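Local atomic coordinates of lectin (Lotus tetragonolobus, PDB entry 2EIG), a protein that binds carbohydrate, probably L-fucosyl groups, as a calcium- and manganese-containing legume lectin of four chains. Residues 64-69 with 82-87; 117-122 with 159-164; 136-141 with 172-177. One frame throughout, in Å; residues are numbered along the deposited sequence.

Contact 1 of 3, residues 64-69 with 82-87; sequences TSFSFI and VVFFLA
Thr64 and Phe84 approach from opposite directions across the core of a beta sandwich, and the methyl group of one settles on the flat ring of the other. CG2 of Thr64 stands 3.9 Å from the centroid of the Phe84 ring and 14° off its normal, a CH-pi contact over one face, displaced somewhat toward the rim. The ring atom nearest to Thr64 CG2 is Phe84 CZ, at 3.8 Å. The first torsion of Phe84 sets this up: CG lies trans to the backbone N (chi1 175°), which carries the ring out toward the facing strand. The threonine divides its labour, since OG1 turns the other way and is hydrogen-bonded to the backbone O of Ser222 and to Trp221 NE1, so the polar branch is satisfied while the methyl serves the core. Phe66 reaches the same partner nearer its backbone, its CE2 lying 3.7 Å from Phe84 CB, with the two side chains meeting at a slant. Farther along, Phe68 CD1 and Val82 CG1 make a looser contact at 4.4 Å. The axes of the two short strands approach to 10.4 Å, with their directions 154° apart, but the strands belong to different sheets and are bridged by side chains alone. This is the face-to-face packing of the legume lectin jelly roll. In the sheet of strand 61-72, strands 159-166 and 214-226 are its neighbours; in the other, strand 81-88 lies between 199-208 and 115-120, and Phe204 meets the Phe66 ring edge-to-face.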
loop_
_atom_site.group_PDB
_atom_site.type_symbol
_atom_site.label_atom_id
_atom_site.label_comp_id
_atom_site.label_asym_id
_atom_site.label_seq_id
_atom_site.Cartn_x
_atom_site.Cartn_y
_atom_site.Cartn_z
ATOM N N THR A 64 15.174 8.967 6.288
ATOM C CA THR A 64 16.561 8.884 6.587
ATOM C C THR A 64 17.329 8.772 5.268
ATOM O O THR A 64 16.802 8.186 4.312
ATOM C CB THR A 64 16.855 7.715 7.577
ATOM O OG1 THR A 64 18.156 7.882 8.061
ATOM C CG2 THR A 64 16.742 6.281 6.976
ATOM N N SER A 65 18.536 9.329 5.241
ATOM C CA SER A 65 19.468 9.195 4.107
ATOM C C SER A 65 20.845 8.846 4.596
ATOM O O SER A 65 21.311 9.322 5.629
ATOM C CB SER A 65 19.572 10.488 3.253
ATOM O OG SER A 65 18.316 10.821 2.702
ATOM N N PHE A 66 21.517 7.993 3.852
ATOM C CA PHE A 66 22.895 7.681 4.188
ATOM C C PHE A 66 23.688 7.277 2.947
ATOM O O PHE A 66 23.156 6.614 2.059
ATOM C CB PHE A 66 23.011 6.619 5.298
ATOM C CG PHE A 66 22.201 5.369 5.056
ATOM C CD1 PHE A 66 22.770 4.278 4.403
ATOM C CD2 PHE A 66 20.873 5.282 5.497
ATOM C CE1 PHE A 66 22.049 3.108 4.198
ATOM C CE2 PHE A 66 20.154 4.125 5.276
ATOM C CZ PHE A 66 20.719 3.056 4.640
ATOM N N SER A 67 24.939 7.737 2.886
ATOM C CA SER A 67 25.869 7.378 1.835
ATOM C C SER A 67 26.751 6.334 2.425
ATOM O O SER A 67 27.206 6.489 3.557
ATOM C CB SER A 67 26.784 8.563 1.463
ATOM O OG SER A 67 26.028 9.411 0.631
ATOM N N PHE A 68 27.053 5.323 1.633
ATOM C CA PHE A 68 27.887 4.229 2.094
ATOM C C PHE A 68 28.570 3.582 0.891
ATOM O O PHE A 68 28.142 3.740 -0.249
ATOM C CB PHE A 68 27.072 3.211 2.895
ATOM C CG PHE A 68 26.141 2.386 2.048
ATOM C CD1 PHE A 68 26.550 1.121 1.572
ATOM C CD2 PHE A 68 24.878 2.864 1.719
ATOM C CE1 PHE A 68 25.700 0.350 0.751
ATOM C CE2 PHE A 68 23.964 2.086 0.890
ATOM C CZ PHE A 68 24.413 0.827 0.419
ATOM N N ILE A 69 29.654 2.878 1.148
ATOM C CA ILE A 69 30.240 2.059 0.120
ATOM C C ILE A 69 30.562 0.689 0.771
ATOM O O ILE A 69 31.041 0.634 1.905
ATOM C CB ILE A 69 31.515 2.691 -0.471
ATOM C CG1 ILE A 69 31.215 3.888 -1.421
ATOM C CG2 ILE A 69 32.213 1.694 -1.210
ATOM C CD1 ILE A 69 32.489 4.825 -2.032
ATOM N N VAL A 82 25.087 -4.851 5.175
ATOM C CA VAL A 82 24.851 -3.830 6.174
ATOM C C VAL A 82 23.352 -3.481 6.068
ATOM O O VAL A 82 22.768 -3.466 4.980
ATOM C CB VAL A 82 25.790 -2.568 5.983
ATOM C CG1 VAL A 82 25.715 -1.999 4.543
ATOM C CG2 VAL A 82 25.464 -1.436 7.030
ATOM N N VAL A 83 22.733 -3.252 7.216
ATOM C CA VAL A 83 21.342 -2.837 7.249
ATOM C C VAL A 83 21.139 -1.540 7.980
ATOM O O VAL A 83 21.863 -1.268 8.903
ATOM C CB VAL A 83 20.443 -3.960 7.830
ATOM C CG1 VAL A 83 20.935 -5.322 7.267
ATOM C CG2 VAL A 83 20.408 -3.938 9.377
ATOM N N PHE A 84 20.166 -0.754 7.529
ATOM C CA PHE A 84 19.517 0.217 8.351
ATOM C C PHE A 84 18.321 -0.457 9.062
ATOM O O PHE A 84 17.510 -1.140 8.430
ATOM C CB PHE A 84 19.000 1.429 7.547
ATOM C CG PHE A 84 18.212 2.396 8.406
ATOM C CD1 PHE A 84 18.879 3.316 9.236
ATOM C CD2 PHE A 84 16.829 2.324 8.469
ATOM C CE1 PHE A 84 18.168 4.169 10.053
ATOM C CE2 PHE A 84 16.102 3.169 9.270
ATOM C CZ PHE A 84 16.762 4.118 10.061
ATOM N N PHE A 85 18.230 -0.269 10.360
ATOM C CA PHE A 85 17.223 -0.931 11.162
ATOM C C PHE A 85 16.688 -0.122 12.361
ATOM O O PHE A 85 17.384 0.739 12.944
ATOM C CB PHE A 85 17.643 -2.367 11.599
ATOM C CG PHE A 85 18.580 -2.450 12.814
ATOM C CD1 PHE A 85 18.164 -3.091 13.956
ATOM C CD2 PHE A 85 19.907 -1.995 12.757
ATOM C CE1 PHE A 85 19.017 -3.264 15.076
ATOM C CE2 PHE A 85 20.775 -2.128 13.892
ATOM C CZ PHE A 85 20.337 -2.783 15.033
ATOM N N LEU A 86 15.415 -0.382 12.638
ATOM C CA LEU A 86 14.725 -0.041 13.857
ATOM C C LEU A 86 14.549 -1.300 14.676
ATOM O O LEU A 86 14.143 -2.387 14.146
ATOM C CB LEU A 86 13.322 0.494 13.556
ATOM C CG LEU A 86 13.225 1.931 13.039
ATOM C CD1 LEU A 86 13.928 2.048 11.703
ATOM C CD2 LEU A 86 11.738 2.273 12.854
ATOM N N ALA A 87 14.833 -1.163 15.955
ATOM C CA ALA A 87 14.690 -2.261 16.918
ATOM C C ALA A 87 14.293 -1.678 18.290
ATOM O O ALA A 87 14.616 -0.515 18.572
ATOM C CB ALA A 87 15.941 -3.040 17.012
#

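Contact 2 of 3, residues 117-122 with 159-164; sequences VEFDSH and EKATII. With MN (manganese (II) ion), chain F; CA (calcium ion), chain G.
The ring of Phe119 meets Ala161 at its far end, where CZ lies 3.7 Å from Ala161 CB in an oblique approach. Phe68 of strand 61-72 meets the same ring with the planes at about 55°, and Met176 of strand 171-178 also packs on it, so both neighbours of strand 159-166 contribute to its surroundings. The second flat group, the carboxylate of Asp120, lies on the other side of the strand and binds both metals. Its OD1 bridges manganese at 2.2 Å and calcium at 2.5 Å, while OD2 completes a two-oxygen grip on the calcium. Asp120 OD2 also accepts a hydrogen bond from His122 N, 3.1 Å away, with the donor nearly along the C-O direction and an angle of 164° at the hydrogen. This is an Asx turn, and the same His122 gives its backbone O to the calcium. Glu118 gives OE2 to the manganese, and OE1 takes a hydrogen bond of 2.6 Å from a water bound to that metal. His135 and Asp127 complete the protein ligands of manganese; Asn124 and Asp127 do so for calcium.

Two residues earlier than Phe119 on the same strand, Val117 and Ile163 meet tip to tip, with Val117 CG2 3.6 Å from Ile163 CD1. The isoleucine reaches across because CG1 is placed trans to its carbonyl carbon (chi1 -62°).

Alternation along strand 115-120 thus separates two chemistries: Val117 and Phe119 enter the apolar interior, Glu118 and Asp120 the paired metal site. As in other legume lectins, the metals probably order the loop that shapes the sugar-binding region, and the same strand that supplies Glu118 and Asp120 to the metals packs by its other face against strand 159-166.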
loop_
_atom_site.group_PDB
_atom_site.type_symbol
_atom_site.label_atom_id
_atom_site.label_comp_id
_atom_site.label_asym_id
_atom_site.label_seq_id
_atom_site.Cartn_x
_atom_site.Cartn_y
_atom_site.Cartn_z
ATOM N N VAL A 117 16.108 -2.320 6.482
ATOM C CA VAL A 117 16.450 -2.256 5.092
ATOM C C VAL A 117 17.897 -2.788 4.965
ATOM O O VAL A 117 18.869 -2.181 5.449
ATOM C CB VAL A 117 16.326 -0.816 4.525
ATOM C CG1 VAL A 117 16.719 -0.789 3.012
ATOM C CG2 VAL A 117 14.869 -0.225 4.770
ATOM N N GLU A 118 18.017 -3.931 4.311
ATOM C CA GLU A 118 19.275 -4.640 4.229
ATOM C C GLU A 118 19.881 -4.462 2.865
ATOM O O GLU A 118 19.206 -4.368 1.846
ATOM C CB GLU A 118 19.131 -6.152 4.536
ATOM C CG GLU A 118 18.270 -6.848 3.481
ATOM C CD GLU A 118 18.280 -8.357 3.593
ATOM O OE1 GLU A 118 18.109 -8.914 4.678
ATOM O OE2 GLU A 118 18.435 -8.973 2.546
ATOM N N PHE A 119 21.191 -4.467 2.860
ATOM C CA PHE A 119 21.958 -4.355 1.651
ATOM C C PHE A 119 22.771 -5.621 1.843
ATOM O O PHE A 119 23.743 -5.667 2.576
ATOM C CB PHE A 119 22.818 -3.086 1.665
ATOM C CG PHE A 119 22.023 -1.807 1.598
ATOM C CD1 PHE A 119 21.606 -1.163 2.760
ATOM C CD2 PHE A 119 21.657 -1.261 0.356
ATOM C CE1 PHE A 119 20.870 0.022 2.712
ATOM C CE2 PHE A 119 20.930 -0.076 0.298
ATOM C CZ PHE A 119 20.528 0.576 1.474
ATOM N N ASP A 120 22.342 -6.666 1.182
ATOM C CA ASP A 120 22.791 -7.989 1.465
ATOM C C ASP A 120 23.674 -8.391 0.281
ATOM O O ASP A 120 23.222 -8.409 -0.858
ATOM C CB ASP A 120 21.546 -8.895 1.578
ATOM C CG ASP A 120 21.861 -10.312 1.988
ATOM O OD1 ASP A 120 20.962 -11.004 2.495
ATOM O OD2 ASP A 120 22.984 -10.798 1.793
ATOM N N SER A 121 24.932 -8.712 0.575
ATOM C CA SER A 121 25.943 -8.946 -0.468
ATOM C C SER A 121 26.137 -10.436 -0.743
ATOM O O SER A 121 27.005 -10.806 -1.483
ATOM C CB SER A 121 27.267 -8.356 0.000
ATOM O OG SER A 121 27.615 -8.841 1.285
ATOM N N HIS A 122 25.416 -11.295 -0.033
ATOM C CA HIS A 122 25.667 -12.736 -0.097
ATOM C C HIS A 122 24.373 -13.563 -0.056
ATOM O O HIS A 122 23.640 -13.477 0.926
ATOM C CB HIS A 122 26.544 -13.166 1.080
ATOM C CG HIS A 122 26.777 -14.643 1.145
ATOM N ND1 HIS A 122 27.693 -15.283 0.343
ATOM C CD2 HIS A 122 26.233 -15.604 1.933
ATOM C CE1 HIS A 122 27.689 -16.576 0.620
ATOM N NE2 HIS A 122 26.796 -16.795 1.565
ATOM N N GLU A 159 27.028 4.396 -2.752
ATOM C CA GLU A 159 25.585 4.212 -2.820
ATOM C C GLU A 159 24.951 5.264 -1.941
ATOM O O GLU A 159 25.445 5.566 -0.874
ATOM C CB GLU A 159 25.240 2.835 -2.294
ATOM C CG GLU A 159 25.899 1.671 -3.079
ATOM C CD GLU A 159 25.167 1.458 -4.384
ATOM O OE1 GLU A 159 25.541 0.562 -5.169
ATOM O OE2 GLU A 159 24.175 2.197 -4.589
ATOM N N LYS A 160 23.843 5.827 -2.394
ATOM C CA LYS A 160 23.157 6.865 -1.638
ATOM C C LYS A 160 21.723 6.363 -1.447
ATOM O O LYS A 160 20.948 6.305 -2.402
ATOM C CB LYS A 160 23.221 8.185 -2.408
ATOM C CG LYS A 160 24.659 8.754 -2.581
ATOM C CD LYS A 160 24.700 10.135 -3.339
ATOM C CE LYS A 160 24.090 10.032 -4.721
ATOM N NZ LYS A 160 22.645 10.454 -4.739
ATOM N N ALA A 161 21.415 5.959 -0.221
ATOM C CA ALA A 161 20.131 5.366 0.167
ATOM C C ALA A 161 19.295 6.454 0.781
ATOM O O ALA A 161 19.811 7.246 1.555
ATOM C CB ALA A 161 20.356 4.253 1.201
ATOM N N THR A 162 18.023 6.466 0.434
ATOM C CA THR A 162 16.986 7.225 1.100
ATOM C C THR A 162 15.827 6.290 1.484
ATOM O O THR A 162 15.324 5.487 0.684
ATOM C CB THR A 162 16.478 8.354 0.172
ATOM O OG1 THR A 162 17.574 9.151 -0.226
ATOM C CG2 THR A 162 15.388 9.197 0.828
ATOM N N ILE A 163 15.398 6.401 2.724
ATOM C CA ILE A 163 14.298 5.591 3.225
ATOM C C ILE A 163 13.251 6.526 3.783
ATOM O O ILE A 163 13.543 7.447 4.568
ATOM C CB ILE A 163 14.802 4.613 4.301
ATOM C CG1 ILE A 163 15.858 3.633 3.708
ATOM C CG2 ILE A 163 13.624 3.858 4.972
ATOM C CD1 ILE A 163 16.641 2.896 4.781
ATOM N N ILE A 164 12.024 6.354 3.346
ATOM C CA ILE A 164 10.980 7.246 3.850
ATOM C C ILE A 164 10.000 6.298 4.485
ATOM O O ILE A 164 9.661 5.304 3.876
ATOM C CB ILE A 164 10.266 8.076 2.747
ATOM C CG1 ILE A 164 11.205 9.117 2.133
ATOM C CG2 ILE A 164 9.021 8.807 3.322
ATOM C CD1 ILE A 164 10.610 9.851 0.899
HETATM MN MN MN F . 18.768 -11.108 2.205
HETATM CA CA CA G . 22.421 -12.933 2.899
HETATM O O HOH W 1 18.466 -11.474 4.328
HETATM O O HOH W 2 16.581 -11.224 1.774
HETATM O O HOH W 3 21.156 -12.765 4.798
HETATM O O HOH W 4 24.308 -12.192 4.078
#

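Contact 3 of 3, residues 136-141 with 172-177; sequences IGIDVN and LTVVMT
Ile138 carries two apolar contacts across the sandwich, one through each branch. Its CG2 meets Leu172 CD2 at 3.9 Å, the two side chains lying at a slant, while its CD1 runs past Val174 in the opposite sense and comes within 3.8 Å of Val174 CG2. The branches part in this way because CG2 is trans to the backbone N and CG1 trans to the carbonyl carbon (chi1 -64°). A second apolar group joins Ile136 to Met176, which face each other end to end. The modelled methyl positions there are too close to be trusted, so the spacing of that pair and the placement of the thioether end are doubtful.

Asp139 and Thr173 point away from the opposing strand. Asp139 OD2 is hydrogen-bonded to Ser145 OG, whereas its OD1 comes close to Glu118 OE1, an approach of like charges that may mean a shared proton or a shifted ionisation. Thr173 OG1 is bonded to Ser187 OG, with a weak bond to Thr173 of the second subunit.

With the axes of the two short strands coming within 8.9 Å and aliphatic carbon as the main material between them, the cohesion of the two sheets here is chiefly hydrophobic and dispersive, resting on shape rather than on directional bonds.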
loop_
_atom_site.group_PDB
_atom_site.type_symbol
_atom_site.label_atom_id
_atom_site.label_comp_id
_atom_site.label_asym_id
_atom_site.label_seq_id
_atom_site.Cartn_x
_atom_site.Cartn_y
_atom_site.Cartn_z
ATOM N N ILE A 136 18.733 -5.665 -2.269
ATOM C CA ILE A 136 18.321 -4.700 -1.281
ATOM C C ILE A 136 16.975 -5.262 -0.812
ATOM O O ILE A 136 16.112 -5.533 -1.653
ATOM C CB ILE A 136 18.221 -3.265 -1.882
ATOM C CG1 ILE A 136 19.610 -2.729 -2.262
ATOM C CG2 ILE A 136 17.569 -2.272 -0.858
ATOM C CD1 ILE A 136 19.616 -1.918 -3.651
ATOM N N GLY A 137 16.819 -5.476 0.489
ATOM C CA GLY A 137 15.569 -6.014 1.005
ATOM C C GLY A 137 14.934 -5.220 2.123
ATOM O O GLY A 137 15.630 -4.534 2.864
ATOM N N ILE A 138 13.598 -5.321 2.233
ATOM C CA ILE A 138 12.885 -4.873 3.446
ATOM C C ILE A 138 12.488 -6.040 4.324
ATOM O O ILE A 138 11.794 -6.961 3.872
ATOM C CB ILE A 138 11.721 -3.967 3.128
ATOM C CG1 ILE A 138 12.299 -2.688 2.475
ATOM C CG2 ILE A 138 10.973 -3.639 4.424
ATOM C CD1 ILE A 138 11.284 -1.830 1.785
ATOM N N ASP A 139 13.026 -6.042 5.556
ATOM C CA ASP A 139 12.899 -7.109 6.517
ATOM C C ASP A 139 12.039 -6.659 7.702
ATOM O O ASP A 139 12.299 -5.606 8.332
ATOM C CB ASP A 139 14.260 -7.486 7.110
ATOM C CG ASP A 139 15.271 -7.839 6.071
ATOM O OD1 ASP A 139 16.429 -7.888 6.476
ATOM O OD2 ASP A 139 14.908 -8.053 4.880
ATOM N N VAL A 140 11.055 -7.481 8.035
ATOM C CA VAL A 140 10.299 -7.264 9.265
ATOM C C VAL A 140 10.262 -8.562 10.058
ATOM O O VAL A 140 9.670 -9.542 9.610
ATOM C CB VAL A 140 8.891 -6.742 8.997
ATOM C CG1 VAL A 140 8.159 -6.430 10.345
ATOM C CG2 VAL A 140 8.954 -5.562 8.088
ATOM N N ASN A 141 10.955 -8.561 11.197
ATOM C CA ASN A 141 10.980 -9.666 12.145
ATOM C C ASN A 141 11.665 -10.910 11.586
ATOM O O ASN A 141 11.854 -11.880 12.287
ATOM C CB ASN A 141 9.532 -10.058 12.590
ATOM C CG ASN A 141 8.807 -8.935 13.260
ATOM O OD1 ASN A 141 7.572 -8.990 13.485
ATOM N ND2 ASN A 141 9.547 -7.889 13.600
ATOM N N LEU A 172 6.931 1.983 4.199
ATOM C CA LEU A 172 8.374 2.199 4.195
ATOM C C LEU A 172 8.889 2.056 2.759
ATOM O O LEU A 172 8.700 1.021 2.145
ATOM C CB LEU A 172 9.040 1.182 5.124
ATOM C CG LEU A 172 10.569 1.256 5.302
ATOM C CD1 LEU A 172 10.875 2.373 6.241
ATOM C CD2 LEU A 172 11.118 -0.050 5.848
ATOM N N THR A 173 9.560 3.081 2.238
ATOM C CA THR A 173 10.051 3.037 0.865
ATOM C C THR A 173 11.523 3.362 0.841
ATOM O O THR A 173 11.998 4.302 1.483
ATOM C CB THR A 173 9.278 4.007 -0.031
ATOM O OG1 THR A 173 7.903 3.676 0.057
ATOM C CG2 THR A 173 9.680 3.858 -1.508
ATOM N N VAL A 174 12.245 2.583 0.061
ATOM C CA VAL A 174 13.646 2.806 -0.095
ATOM C C VAL A 174 13.962 3.228 -1.525
ATOM O O VAL A 174 13.458 2.633 -2.470
ATOM C CB VAL A 174 14.449 1.525 0.241
ATOM C CG1 VAL A 174 15.934 1.841 0.287
ATOM C CG2 VAL A 174 13.897 0.879 1.543
ATOM N N VAL A 175 14.815 4.226 -1.656
ATOM C CA VAL A 175 15.541 4.415 -2.896
ATOM C C VAL A 175 17.057 4.314 -2.674
ATOM O O VAL A 175 17.557 4.794 -1.638
ATOM C CB VAL A 175 15.120 5.731 -3.584
ATOM C CG1 VAL A 175 15.237 6.885 -2.665
ATOM C CG2 VAL A 175 15.981 5.996 -4.750
ATOM N N MET A 176 17.790 3.653 -3.591
ATOM C CA MET A 176 19.278 3.729 -3.611
ATOM C C MET A 176 19.710 4.156 -4.966
ATOM O O MET A 176 19.461 3.441 -5.947
ATOM C CB MET A 176 20.000 2.382 -3.498
ATOM C CG MET A 176 20.275 1.909 -2.224
ATOM S SD MET A 176 18.636 1.473 -1.674
ATOM C CE MET A 176 17.963 0.400 -2.963
ATOM N N THR A 177 20.362 5.302 -5.003
ATOM C CA THR A 177 20.887 5.897 -6.200
ATOM C C THR A 177 22.329 5.384 -6.241
ATOM O O THR A 177 23.130 5.529 -5.283
ATOM C CB THR A 177 20.793 7.424 -6.103
ATOM O OG1 THR A 177 19.405 7.788 -5.954
ATOM C CG2 THR A 177 21.420 8.158 -7.369
#

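How the contacts relate
From the N terminus, contact 1 opens with strand 61-72 and closes at once on strand 81-88, a short loop completed before either of the others begins. Contact 2 opens next, on strand 115-120, and contact 3 opens on strand 135-140 before contact 2 closes on strand 159-166; contact 3 then ends on strand 171-178. These last two therefore cross, their segments alternating along the chain. Each contact joins one sheet of the sandwich to the other. Within the sheets their strands are neighbours, 61-72, 159-166 and 171-178 on one side, 81-88, 115-120 and 135-140 on the other, so the three form a continuous row through the core.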